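Long-range contacts in tail spike protein gp49 (Pseudomonas phage LKA1, PDB 4RU4), which forms the trimeric tailspike of the phage and cleaves the O-specific polysaccharide of Pseudomonas as a lyase, probably to reach the host cell surface during entry: residues A22-S28 and G75-I79; Q78-G82 and A105-V111; G87-G93 and V205-I211; M220-L224 and G245-A249. All blocks are in the same frame, centred on the assembly; numbering follows the deposited sequence.

Contact 1: residues A22-S28 and G75-I79; sequences AVGDGAS and GDYQI
Asp76 is held by its backbone on the 22-28 loop: its amide donates a nearly straight bond to Gly24 O (N to O 3.0 Å, 171° at the hydrogen), while its own carbonyl O takes a weak, bent bond from Gly26 N at 3.1 Å. The same carbonyl is gripped again by Gln78, whose NE2 lies 3.0 Å from Asp76 O and donates from above the carbonyl plane. Gln78 can reach back in this way because its chain folds at chi2 (-63°), which lays CG and the amide against Gly26 and Ala27; Gln78 CG then rests 3.3 Å from Ala27 O. One water donates to both Gln78 OE1 and Ser28 OG, and Ser28 is also bonded to Glu54. Asp25 turns from the strand to make an Asx turn, OD1 accepting from Ala27 N at 2.9 Å as well as from His29. Asp76 OD2 pairs with Arg101 in a salt bridge. Asp56 of helix 55-65 takes Val23 N and Gly24 N on OD1 and Gln78 N on OD2.

Further out, Gly24 CA sits over one face of the Tyr77 ring, 4.1 Å from its centroid, and Ala22 CB meets the ring edge at CE2. Glycine suits position 24, since a CB there would collide with the ring and phi is positive; Gly26 has backbone angles that call for glycine too. Tyr77 OH is tied to Pro73 O. The chemistry is thus that of a largely polar surface joint: one straight and one weak main-chain bond link loop and strand directly, and the Asp56 carboxylate joins both to the helix.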
loop_
_atom_site.group_PDB
_atom_site.type_symbol
_atom_site.label_atom_id
_atom_site.label_comp_id
_atom_site.label_asym_id
_atom_site.label_seq_id
_atom_site.Cartn_x
_atom_site.Cartn_y
_atom_site.Cartn_z
ATOM N N ALA B 22 -3.426 45.541 -10.698
ATOM C CA ALA B 22 -3.321 45.109 -9.306
ATOM C C ALA B 22 -2.223 45.852 -8.533
ATOM O O ALA B 22 -1.218 46.305 -9.119
ATOM C CB ALA B 22 -3.040 43.592 -9.250
ATOM N N VAL B 23 -2.399 45.934 -7.214
ATOM C CA VAL B 23 -1.347 46.456 -6.341
ATOM C C VAL B 23 -0.659 45.303 -5.586
ATOM O O VAL B 23 0.554 45.132 -5.677
ATOM C CB VAL B 23 -1.906 47.471 -5.332
ATOM C CG1 VAL B 23 -0.764 48.090 -4.496
ATOM C CG2 VAL B 23 -2.689 48.551 -6.057
ATOM N N GLY B 24 -1.436 44.519 -4.835
ATOM C CA GLY B 24 -0.893 43.356 -4.152
ATOM C C GLY B 24 0.150 43.656 -3.083
ATOM O O GLY B 24 1.054 42.844 -2.839
ATOM N N ASP B 25 0.031 44.810 -2.436
ATOM C CA ASP B 25 0.975 45.164 -1.370
ATOM C C ASP B 25 0.468 44.835 0.042
ATOM O O ASP B 25 1.089 45.214 1.029
ATOM C CB ASP B 25 1.379 46.644 -1.459
ATOM C CG ASP B 25 0.227 47.597 -1.181
ATOM O OD1 ASP B 25 -0.895 47.162 -0.790
ATOM O OD2 ASP B 25 0.463 48.814 -1.341
ATOM N N GLY B 26 -0.670 44.156 0.132
ATOM C CA GLY B 26 -1.235 43.784 1.420
ATOM C C GLY B 26 -2.180 44.796 2.049
ATOM O O GLY B 26 -2.801 44.517 3.061
ATOM N N ALA B 27 -2.287 45.985 1.471
ATOM C CA ALA B 27 -3.196 46.992 2.017
ATOM C C ALA B 27 -4.390 47.132 1.082
ATOM O O ALA B 27 -4.311 46.745 -0.094
ATOM C CB ALA B 27 -2.494 48.338 2.169
ATOM N N SER B 28 -5.482 47.680 1.610
ATOM C CA SER B 28 -6.668 47.972 0.806
ATOM C C SER B 28 -6.446 49.123 -0.182
ATOM O O SER B 28 -5.793 50.113 0.126
ATOM C CB SER B 28 -7.866 48.302 1.698
ATOM O OG SER B 28 -8.343 47.127 2.312
ATOM N N GLY B 75 2.829 38.366 -3.763
ATOM C CA GLY B 75 2.144 39.574 -3.366
ATOM C C GLY B 75 0.951 39.156 -2.528
ATOM O O GLY B 75 0.676 37.957 -2.384
ATOM N N ASP B 76 0.244 40.133 -1.971
ATOM C CA ASP B 76 -0.796 39.854 -1.002
ATOM C C ASP B 76 -2.007 40.634 -1.477
ATOM O O ASP B 76 -2.126 41.820 -1.229
ATOM C CB ASP B 76 -0.319 40.297 0.391
ATOM C CG ASP B 76 -1.199 39.780 1.516
ATOM O OD1 ASP B 76 -2.427 39.629 1.346
ATOM O OD2 ASP B 76 -0.660 39.526 2.605
ATOM N N TYR B 77 -2.883 39.959 -2.216
ATOM C CA TYR B 77 -3.947 40.632 -2.957
ATOM C C TYR B 77 -5.248 40.685 -2.157
ATOM O O TYR B 77 -5.770 39.647 -1.731
ATOM C CB TYR B 77 -4.147 39.894 -4.275
ATOM C CG TYR B 77 -2.889 39.827 -5.120
ATOM C CD1 TYR B 77 -1.964 38.797 -4.960
ATOM C CD2 TYR B 77 -2.638 40.790 -6.092
ATOM C CE1 TYR B 77 -0.822 38.743 -5.731
ATOM C CE2 TYR B 77 -1.507 40.738 -6.876
ATOM C CZ TYR B 77 -0.596 39.714 -6.689
ATOM O OH TYR B 77 0.545 39.660 -7.461
ATOM N N GLN B 78 -5.767 41.890 -1.947
ATOM C CA GLN B 78 -6.944 42.073 -1.113
ATOM C C GLN B 78 -8.185 42.036 -1.979
ATOM O O GLN B 78 -8.316 42.836 -2.916
ATOM C CB GLN B 78 -6.877 43.419 -0.372
ATOM C CG GLN B 78 -5.497 43.686 0.265
ATOM C CD GLN B 78 -5.164 42.650 1.326
ATOM O OE1 GLN B 78 -5.851 42.560 2.353
ATOM N NE2 GLN B 78 -4.145 41.813 1.053
ATOM N N ILE B 79 -9.101 41.119 -1.668
ATOM C CA ILE B 79 -10.315 40.998 -2.465
ATOM C C ILE B 79 -11.564 41.063 -1.593
ATOM O O ILE B 79 -11.583 40.556 -0.475
ATOM C CB ILE B 79 -10.312 39.717 -3.332
ATOM C CG1 ILE B 79 -10.344 38.462 -2.444
ATOM C CG2 ILE B 79 -9.097 39.731 -4.270
ATOM C CD1 ILE B 79 -10.680 37.150 -3.170
HETATM O O HOH W 1 -6.991 44.763 3.758
#

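Contact 2: residues Q78-G82 and A105-V111; sequences QINRG and AFTGTSV
Asn80 and Phe106 bring their backbones within 3.9 Å, CA to CA, where the first chain turns a corner at Asn80 and the second has just turned one at Ala105, and Thr107 N donates to Asn80 O (2.9 Å, 165°). Phe106 CA also approaches that oxygen, and a water bridges it to Ala105 O and Asn80 ND2. Asparagine suits the corner, since its OD1 also accepts from Glu54 N. Phe106 is the main side chain: with CG anti to the backbone N (chi1 -172°), its ring is carried along the Asn80-Gly82 backbone, and Phe106 CE1 lies 3.2 Å from Arg81 C. Ile79 O and Ser110 O both lie at the ring edge, in its plane. Ile79 runs alongside the ring, CD1 to Phe106 CE1 4.1 Å, and the same methyl meets Val111 CG1 at 3.8 Å, so Ile79 packs between the ring and Val111. Gly82 CA comes 3.3 Å from Ser110 O, where a CB would collide. A second water joins Gly82 N to Thr107 O. Arg81 points its extended chain the same way as Thr107 and forms a salt bridge with Asp53, which also accepts from Asn80 ND2. Trp57 and Leu60 of helix 55-65 pack against Ile79, while Pro219, leading into strand 221-226, covers Phe106 and Val111.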
loop_
_atom_site.group_PDB
_atom_site.type_symbol
_atom_site.label_atom_id
_atom_site.label_comp_id
_atom_site.label_asym_id
_atom_site.label_seq_id
_atom_site.Cartn_x
_atom_site.Cartn_y
_atom_site.Cartn_z
ATOM N N GLN B 78 -5.767 41.890 -1.947
ATOM C CA GLN B 78 -6.944 42.073 -1.113
ATOM C C GLN B 78 -8.185 42.036 -1.979
ATOM O O GLN B 78 -8.316 42.836 -2.916
ATOM C CB GLN B 78 -6.877 43.419 -0.372
ATOM C CG GLN B 78 -5.497 43.686 0.265
ATOM C CD GLN B 78 -5.164 42.650 1.326
ATOM O OE1 GLN B 78 -5.851 42.560 2.353
ATOM N NE2 GLN B 78 -4.145 41.813 1.053
ATOM N N ILE B 79 -9.101 41.119 -1.668
ATOM C CA ILE B 79 -10.315 40.998 -2.465
ATOM C C ILE B 79 -11.564 41.063 -1.593
ATOM O O ILE B 79 -11.583 40.556 -0.475
ATOM C CB ILE B 79 -10.312 39.717 -3.332
ATOM C CG1 ILE B 79 -10.344 38.462 -2.444
ATOM C CG2 ILE B 79 -9.097 39.731 -4.270
ATOM C CD1 ILE B 79 -10.680 37.150 -3.170
ATOM N N ASN B 80 -12.607 41.714 -2.089
ATOM C CA ASN B 80 -13.819 41.828 -1.297
ATOM C C ASN B 80 -14.948 41.037 -1.944
ATOM O O ASN B 80 -16.084 41.072 -1.470
ATOM C CB ASN B 80 -14.230 43.296 -1.181
ATOM C CG ASN B 80 -14.541 43.901 -2.520
ATOM O OD1 ASN B 80 -13.654 44.043 -3.362
ATOM N ND2 ASN B 80 -15.806 44.248 -2.740
ATOM N N ARG B 81 -14.635 40.331 -3.022
ATOM C CA ARG B 81 -15.635 39.505 -3.720
ATOM C C ARG B 81 -14.942 38.264 -4.199
ATOM O O ARG B 81 -13.726 38.266 -4.387
ATOM C CB ARG B 81 -16.169 40.214 -4.982
ATOM C CG ARG B 81 -16.959 41.467 -4.722
ATOM C CD ARG B 81 -17.639 42.042 -5.984
ATOM N NE ARG B 81 -18.124 43.362 -5.629
ATOM C CZ ARG B 81 -19.289 43.587 -5.036
ATOM N NH1 ARG B 81 -20.126 42.581 -4.799
ATOM N NH2 ARG B 81 -19.638 44.825 -4.709
ATOM N N GLY B 82 -15.717 37.217 -4.476
ATOM C CA GLY B 82 -15.120 36.013 -4.996
ATOM C C GLY B 82 -14.510 36.236 -6.374
ATOM O O GLY B 82 -14.959 37.087 -7.136
ATOM N N ALA B 105 -14.418 43.153 4.435
ATOM C CA ALA B 105 -15.623 43.515 3.682
ATOM C C ALA B 105 -16.065 42.443 2.680
ATOM O O ALA B 105 -16.981 42.672 1.894
ATOM C CB ALA B 105 -15.402 44.823 2.950
ATOM N N PHE B 106 -15.422 41.277 2.700
ATOM C CA PHE B 106 -15.727 40.241 1.712
ATOM C C PHE B 106 -17.178 39.822 1.719
ATOM O O PHE B 106 -17.778 39.610 2.789
ATOM C CB PHE B 106 -14.860 39.001 1.950
ATOM C CG PHE B 106 -14.979 37.956 0.868
ATOM C CD1 PHE B 106 -14.192 38.032 -0.271
ATOM C CD2 PHE B 106 -15.879 36.890 0.998
ATOM C CE1 PHE B 106 -14.290 37.047 -1.260
ATOM C CE2 PHE B 106 -15.992 35.911 0.017
ATOM C CZ PHE B 106 -15.192 35.990 -1.119
ATOM N N THR B 107 -17.739 39.704 0.516
ATOM C CA THR B 107 -19.031 39.055 0.328
ATOM C C THR B 107 -18.910 38.061 -0.805
ATOM O O THR B 107 -18.286 38.349 -1.837
ATOM C CB THR B 107 -20.203 40.045 0.030
ATOM O OG1 THR B 107 -19.921 40.788 -1.159
ATOM C CG2 THR B 107 -20.403 41.011 1.185
ATOM N N GLY B 108 -19.494 36.883 -0.608
ATOM C CA GLY B 108 -19.396 35.828 -1.599
ATOM C C GLY B 108 -19.372 34.447 -0.974
ATOM O O GLY B 108 -19.084 34.282 0.204
ATOM N N THR B 109 -19.675 33.448 -1.788
ATOM C CA THR B 109 -19.743 32.068 -1.330
ATOM C C THR B 109 -18.362 31.419 -1.271
ATOM O O THR B 109 -18.071 30.659 -0.339
ATOM C CB THR B 109 -20.664 31.276 -2.266
ATOM O OG1 THR B 109 -21.966 31.866 -2.238
ATOM C CG2 THR B 109 -20.788 29.829 -1.811
ATOM N N SER B 110 -17.514 31.718 -2.264
ATOM C CA SER B 110 -16.203 31.088 -2.394
ATOM C C SER B 110 -15.116 32.120 -2.711
ATOM O O SER B 110 -15.377 33.142 -3.357
ATOM C CB SER B 110 -16.217 30.037 -3.527
ATOM O OG SER B 110 -17.307 29.148 -3.363
ATOM N N VAL B 111 -13.897 31.850 -2.268
ATOM C CA VAL B 111 -12.787 32.748 -2.613
ATOM C C VAL B 111 -12.457 32.652 -4.104
ATOM O O VAL B 111 -12.297 33.664 -4.786
ATOM C CB VAL B 111 -11.517 32.469 -1.786
ATOM C CG1 VAL B 111 -10.428 33.490 -2.154
ATOM C CG2 VAL B 111 -11.829 32.547 -0.276
HETATM O O HOH W 2 -17.745 43.589 -0.882
HETATM O O HOH W 3 -18.666 37.112 -4.762
#

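Contact 3: residues G87-G93 and V205-I211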
loop_
_atom_site.group_PDB
_atom_site.type_symbol
_atom_site.label_atom_id
_atom_site.label_comp_id
_atom_site.label_asym_id
_atom_site.label_seq_id
_atom_site.Cartn_x
_atom_site.Cartn_y
_atom_site.Cartn_z
ATOM N N GLY B 87 -16.925 27.424 -16.843
ATOM C CA GLY B 87 -16.142 26.622 -17.779
ATOM C C GLY B 87 -14.660 26.375 -17.486
ATOM O O GLY B 87 -14.241 25.216 -17.381
ATOM N N SER B 88 -13.859 27.430 -17.379
ATOM C CA SER B 88 -12.408 27.257 -17.196
ATOM C C SER B 88 -11.767 28.268 -16.218
ATOM O O SER B 88 -12.176 29.414 -16.148
ATOM C CB SER B 88 -11.692 27.344 -18.543
ATOM O OG SER B 88 -11.186 28.648 -18.756
ATOM N N LEU B 89 -10.749 27.839 -15.478
ATOM C CA LEU B 89 -10.055 28.734 -14.563
ATOM C C LEU B 89 -8.637 28.228 -14.482
ATOM O O LEU B 89 -8.423 27.088 -14.075
ATOM C CB LEU B 89 -10.690 28.647 -13.169
ATOM C CG LEU B 89 -10.125 29.547 -12.059
ATOM C CD1 LEU B 89 -10.290 31.039 -12.415
ATOM C CD2 LEU B 89 -10.809 29.264 -10.733
ATOM N N GLN B 90 -7.674 29.056 -14.885
ATOM C CA GLN B 90 -6.266 28.663 -14.861
ATOM C C GLN B 90 -5.501 29.706 -14.088
ATOM O O GLN B 90 -5.398 30.856 -14.532
ATOM C CB GLN B 90 -5.718 28.581 -16.283
ATOM C CG GLN B 90 -6.422 27.544 -17.123
ATOM C CD GLN B 90 -5.964 27.628 -18.556
ATOM O OE1 GLN B 90 -6.373 28.526 -19.286
ATOM N NE2 GLN B 90 -5.090 26.722 -18.952
ATOM N N ILE B 91 -4.999 29.321 -12.916
ATOM C CA ILE B 91 -4.295 30.262 -12.044
ATOM C C ILE B 91 -3.094 29.559 -11.451
ATOM O O ILE B 91 -3.238 28.474 -10.876
ATOM C CB ILE B 91 -5.201 30.732 -10.880
ATOM C CG1 ILE B 91 -6.278 31.673 -11.389
ATOM C CG2 ILE B 91 -4.362 31.404 -9.750
ATOM C CD1 ILE B 91 -7.428 31.765 -10.444
ATOM N N ALA B 92 -1.915 30.151 -11.619
ATOM C CA ALA B 92 -0.697 29.617 -11.025
ATOM C C ALA B 92 0.121 30.756 -10.407
ATOM O O ALA B 92 0.236 31.825 -11.010
ATOM C CB ALA B 92 0.128 28.871 -12.080
ATOM N N GLY B 93 0.677 30.530 -9.217
ATOM C CA GLY B 93 1.434 31.562 -8.521
ATOM C C GLY B 93 2.873 31.134 -8.298
ATOM O O GLY B 93 3.339 30.184 -8.937
ATOM N N VAL B 205 -10.705 23.962 -19.065
ATOM C CA VAL B 205 -9.532 23.610 -18.268
ATOM C C VAL B 205 -9.571 24.287 -16.895
ATOM O O VAL B 205 -9.658 25.510 -16.808
ATOM C CB VAL B 205 -8.255 24.014 -19.048
ATOM C CG1 VAL B 205 -6.975 23.762 -18.229
ATOM C CG2 VAL B 205 -8.231 23.244 -20.395
ATOM N N VAL B 206 -9.509 23.488 -15.836
ATOM C CA VAL B 206 -9.338 24.016 -14.486
ATOM C C VAL B 206 -8.031 23.549 -13.876
ATOM O O VAL B 206 -7.780 22.347 -13.729
ATOM C CB VAL B 206 -10.531 23.659 -13.573
ATOM C CG1 VAL B 206 -10.280 24.112 -12.132
ATOM C CG2 VAL B 206 -11.792 24.304 -14.152
ATOM N N ASP B 207 -7.188 24.518 -13.529
ATOM C CA ASP B 207 -5.867 24.216 -13.001
ATOM C C ASP B 207 -5.507 25.341 -12.032
ATOM O O ASP B 207 -5.345 26.486 -12.439
ATOM C CB ASP B 207 -4.855 24.117 -14.157
ATOM C CG ASP B 207 -3.518 23.511 -13.727
ATOM O OD1 ASP B 207 -3.251 23.431 -12.514
ATOM O OD2 ASP B 207 -2.717 23.134 -14.614
ATOM N N ILE B 208 -5.434 25.004 -10.754
ATOM C CA ILE B 208 -5.082 25.959 -9.720
ATOM C C ILE B 208 -3.810 25.423 -9.096
ATOM O O ILE B 208 -3.757 24.266 -8.668
ATOM C CB ILE B 208 -6.204 26.056 -8.654
ATOM C CG1 ILE B 208 -7.574 26.246 -9.320
ATOM C CG2 ILE B 208 -5.909 27.168 -7.631
ATOM C CD1 ILE B 208 -7.681 27.467 -10.200
ATOM N N ALA B 209 -2.767 26.235 -9.065
ATOM C CA ALA B 209 -1.524 25.773 -8.458
ATOM C C ALA B 209 -0.704 26.859 -7.792
ATOM O O ALA B 209 -0.733 28.016 -8.211
ATOM C CB ALA B 209 -0.675 25.020 -9.501
ATOM N N SER B 210 0.010 26.469 -6.741
ATOM C CA SER B 210 1.119 27.270 -6.234
ATOM C C SER B 210 0.683 28.645 -5.813
ATOM O O SER B 210 1.303 29.648 -6.219
ATOM C CB SER B 210 2.179 27.374 -7.319
ATOM O OG SER B 210 2.782 26.110 -7.521
ATOM N N ILE B 211 -0.393 28.688 -5.024
ATOM C CA ILE B 211 -0.898 29.922 -4.437
ATOM C C ILE B 211 -1.292 29.606 -2.990
ATOM O O ILE B 211 -1.375 28.435 -2.586
ATOM C CB ILE B 211 -2.127 30.487 -5.192
ATOM C CG1 ILE B 211 -3.273 29.457 -5.212
ATOM C CG2 ILE B 211 -1.761 30.938 -6.614
ATOM C CD1 ILE B 211 -4.666 30.035 -5.478
HETATM O O HOH W 4 -3.614 25.407 -17.078
#
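Ile91 and Ile211 meet on the tight apolar side of this strand pair, Ile91 CG2 lying 4.1 Å from Ile211 CG2 with the two side chains nearly at a right angle. Farther back on the same face Leu89 and Ile208 cross at a slant. In one of two deposited conformers Ile208 bends at chi2 (-58°), swinging its CD1 to 3.6 Å from Leu89 CD2. Cys114 closes over Leu89 and Val206. Apolar side chains suit this buried face, and beta-branched valine and isoleucine suit extended strands.

The other face, with Gln90, Asp207, Ala92 and Ala209, is looser and more polar. Gln90 stretches out beyond CG, laying NE2 3.6 Å from Val205 CG1, and its amide binds Thr97 of the second subunit. A water accepts from Gln90 NE2 at 2.7 Å and gives Asp207 OD2 only a weak bond. At the end of strand 89-93, Gly93 meets Ser210 O and Ile211 CG2 so closely that any CB would clash with both.

Between the faces runs a parallel ladder, Leu89 N to Val205 O, Asp207 N to Leu89 O, Ile91 N to Asp207 O, Ala209 N to Ile91 O and Gly93 N to Ala209 O, the straightest, Ile91 N to Asp207 O, at 169°. In-register parallel strands with stacked aliphatic residues inside are characteristic of beta-helices, and fit the right-handed one of the pectin lyase-like family, here trimeric.

Contact 4: residues M220-L224 and G245-A249; sequences MNGLL and GVYFA
Leu223 O accepts the shortest bond of the contact, from Tyr247 N at 2.8 Å and 166°. Val246 CA lies 3.4 Å from the same oxygen, Leu223 O, adding a CA-H contact to the grip. One step back, Leu223 N donates to Gly245 O (3.0 Å), beside the corner at Gly222. Glycine is needed at that corner: a CB on Gly222 would run into Gly245 O.

The bridges Leu223-Val246 and Leu224-Tyr247 are parallel and in register, as expected where consecutive rungs of a beta-helix follow each other after a corner; strand 221-226 is succeeded by strand 247-249 and then by 271-276. Toward the interior of the coil, Leu223 and Val246 put aliphatic groups beside each other; Leu223 CD2, in one of two conformers, lies 4.3 Å from Val246 CG1. From strands 232-234 and 254-257 on another face of the coil, Val233 packs on Leu223 and Ile256 on Val246.

Leu224 and Tyr247 project to the other face. Both set CG anti to the backbone N, which makes them run side by side in the same direction, and Leu224 CD1 comes 3.9 Å from Tyr247 CB and 3.4 Å from Tyr247 O. The tyrosine ring receives Asn221 OD1 at its edge, in plane, 3.7 Å from Tyr247 CD2, with the amide plane turned 88° to the ring. Asn221 suits this place because its two ends differ: the carbonyl oxygen lies at the CD2 edge of the ring, and ND2 donates to Ser110 OG.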
loop_
_atom_site.group_PDB
_atom_site.type_symbol
_atom_site.label_atom_id
_atom_site.label_comp_id
_atom_site.label_asym_id
_atom_site.label_seq_id
_atom_site.Cartn_x
_atom_site.Cartn_y
_atom_site.Cartn_z
ATOM N N MET B 220 -17.815 30.607 2.413
ATOM C CA MET B 220 -18.138 29.221 2.752
ATOM C C MET B 220 -17.043 28.290 2.313
ATOM O O MET B 220 -16.730 27.332 3.019
ATOM C CB MET B 220 -19.428 28.752 2.085
ATOM C CG MET B 220 -20.632 29.559 2.479
ATOM S SD MET B 220 -22.103 28.529 2.472
ATOM C CE MET B 220 -22.122 27.922 0.793
ATOM N N ASN B 221 -16.489 28.544 1.122
ATOM C CA ASN B 221 -15.469 27.679 0.568
ATOM C C ASN B 221 -14.217 28.452 0.272
ATOM O O ASN B 221 -14.284 29.616 -0.134
ATOM C CB ASN B 221 -15.945 27.097 -0.760
ATOM C CG ASN B 221 -17.286 26.439 -0.645
ATOM O OD1 ASN B 221 -17.472 25.529 0.166
ATOM N ND2 ASN B 221 -18.247 26.903 -1.447
ATOM N N GLY B 222 -13.071 27.803 0.432
ATOM C CA GLY B 222 -11.824 28.393 -0.029
ATOM C C GLY B 222 -11.797 28.302 -1.535
ATOM O O GLY B 222 -11.707 29.316 -2.228
ATOM N N LEU B 223 -11.881 27.084 -2.055
ATOM C CA LEU B 223 -11.960 26.868 -3.496
ATOM C C LEU B 223 -13.148 25.960 -3.798
ATOM O O LEU B 223 -13.298 24.910 -3.156
ATOM C CB LEU B 223 -10.671 26.222 -3.994
ATOM C CG LEU B 223 -10.664 25.573 -5.372
ATOM C CD1 LEU B 223 -10.943 26.584 -6.483
ATOM C CD2 LEU B 223 -9.315 24.918 -5.575
ATOM N N LEU B 224 -13.983 26.361 -4.764
ATOM C CA LEU B 224 -15.110 25.544 -5.223
ATOM C C LEU B 224 -14.917 25.248 -6.706
ATOM O O LEU B 224 -14.750 26.167 -7.484
ATOM C CB LEU B 224 -16.430 26.310 -5.082
ATOM C CG LEU B 224 -17.619 25.587 -5.721
ATOM C CD1 LEU B 224 -17.931 24.279 -5.007
ATOM C CD2 LEU B 224 -18.855 26.509 -5.747
ATOM N N GLY B 245 -12.572 23.985 3.092
ATOM C CA GLY B 245 -11.356 24.510 2.500
ATOM C C GLY B 245 -11.402 24.372 0.987
ATOM O O GLY B 245 -11.246 25.346 0.271
ATOM N N VAL B 246 -11.623 23.148 0.505
ATOM C CA VAL B 246 -11.726 22.867 -0.929
ATOM C C VAL B 246 -12.970 22.004 -1.122
ATOM O O VAL B 246 -13.141 21.007 -0.430
ATOM C CB VAL B 246 -10.490 22.089 -1.448
ATOM C CG1 VAL B 246 -10.616 21.773 -2.929
ATOM C CG2 VAL B 246 -9.221 22.907 -1.213
ATOM N N TYR B 247 -13.827 22.398 -2.053
ATOM C CA TYR B 247 -15.052 21.657 -2.314
ATOM C C TYR B 247 -15.114 21.339 -3.791
ATOM O O TYR B 247 -15.234 22.246 -4.604
ATOM C CB TYR B 247 -16.261 22.507 -1.909
ATOM C CG TYR B 247 -17.611 21.801 -1.892
ATOM C CD1 TYR B 247 -17.863 20.680 -2.670
ATOM C CD2 TYR B 247 -18.630 22.264 -1.078
ATOM C CE1 TYR B 247 -19.106 20.036 -2.648
ATOM C CE2 TYR B 247 -19.866 21.635 -1.040
ATOM C CZ TYR B 247 -20.097 20.521 -1.832
ATOM O OH TYR B 247 -21.333 19.903 -1.791
ATOM N N PHE B 248 -15.045 20.048 -4.124
ATOM C CA PHE B 248 -15.292 19.576 -5.472
ATOM C C PHE B 248 -16.735 19.054 -5.524
ATOM O O PHE B 248 -17.106 18.171 -4.739
ATOM C CB PHE B 248 -14.342 18.430 -5.851
ATOM C CG PHE B 248 -12.889 18.844 -5.984
ATOM C CD1 PHE B 248 -12.463 19.597 -7.055
ATOM C CD2 PHE B 248 -11.955 18.418 -5.056
ATOM C CE1 PHE B 248 -11.119 19.976 -7.195
ATOM C CE2 PHE B 248 -10.592 18.771 -5.179
ATOM C CZ PHE B 248 -10.176 19.540 -6.259
ATOM N N ALA B 249 -17.539 19.588 -6.446
ATOM C CA ALA B 249 -18.949 19.189 -6.547
ATOM C C ALA B 249 -19.193 18.670 -7.960
ATOM O O ALA B 249 -18.926 19.385 -8.928
ATOM C CB ALA B 249 -19.875 20.371 -6.248
#

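Overall arrangement
Contacts 1 and 2 share Gln78 and Ile79 on strand 75-79 and lie about 13 Å apart, centre to centre. Contact 1 is a surface joint of loop to strand, rich in glycine and polar groups; contact 2 is partly buried and mixes corner backbone with one phenylalanine ring among aliphatic groups. Contact 3, partly buried and next to a second subunit, and contact 4, the buried one, both pair parallel strands, with aliphatic residues on one side. Contact 4 touches contact 2 where Asn221 N meets Thr109 O, while contacts 3 and 4 come within about 4 Å, nearest atoms, without touching. Together they run from the N-terminal edge into the beta-helix.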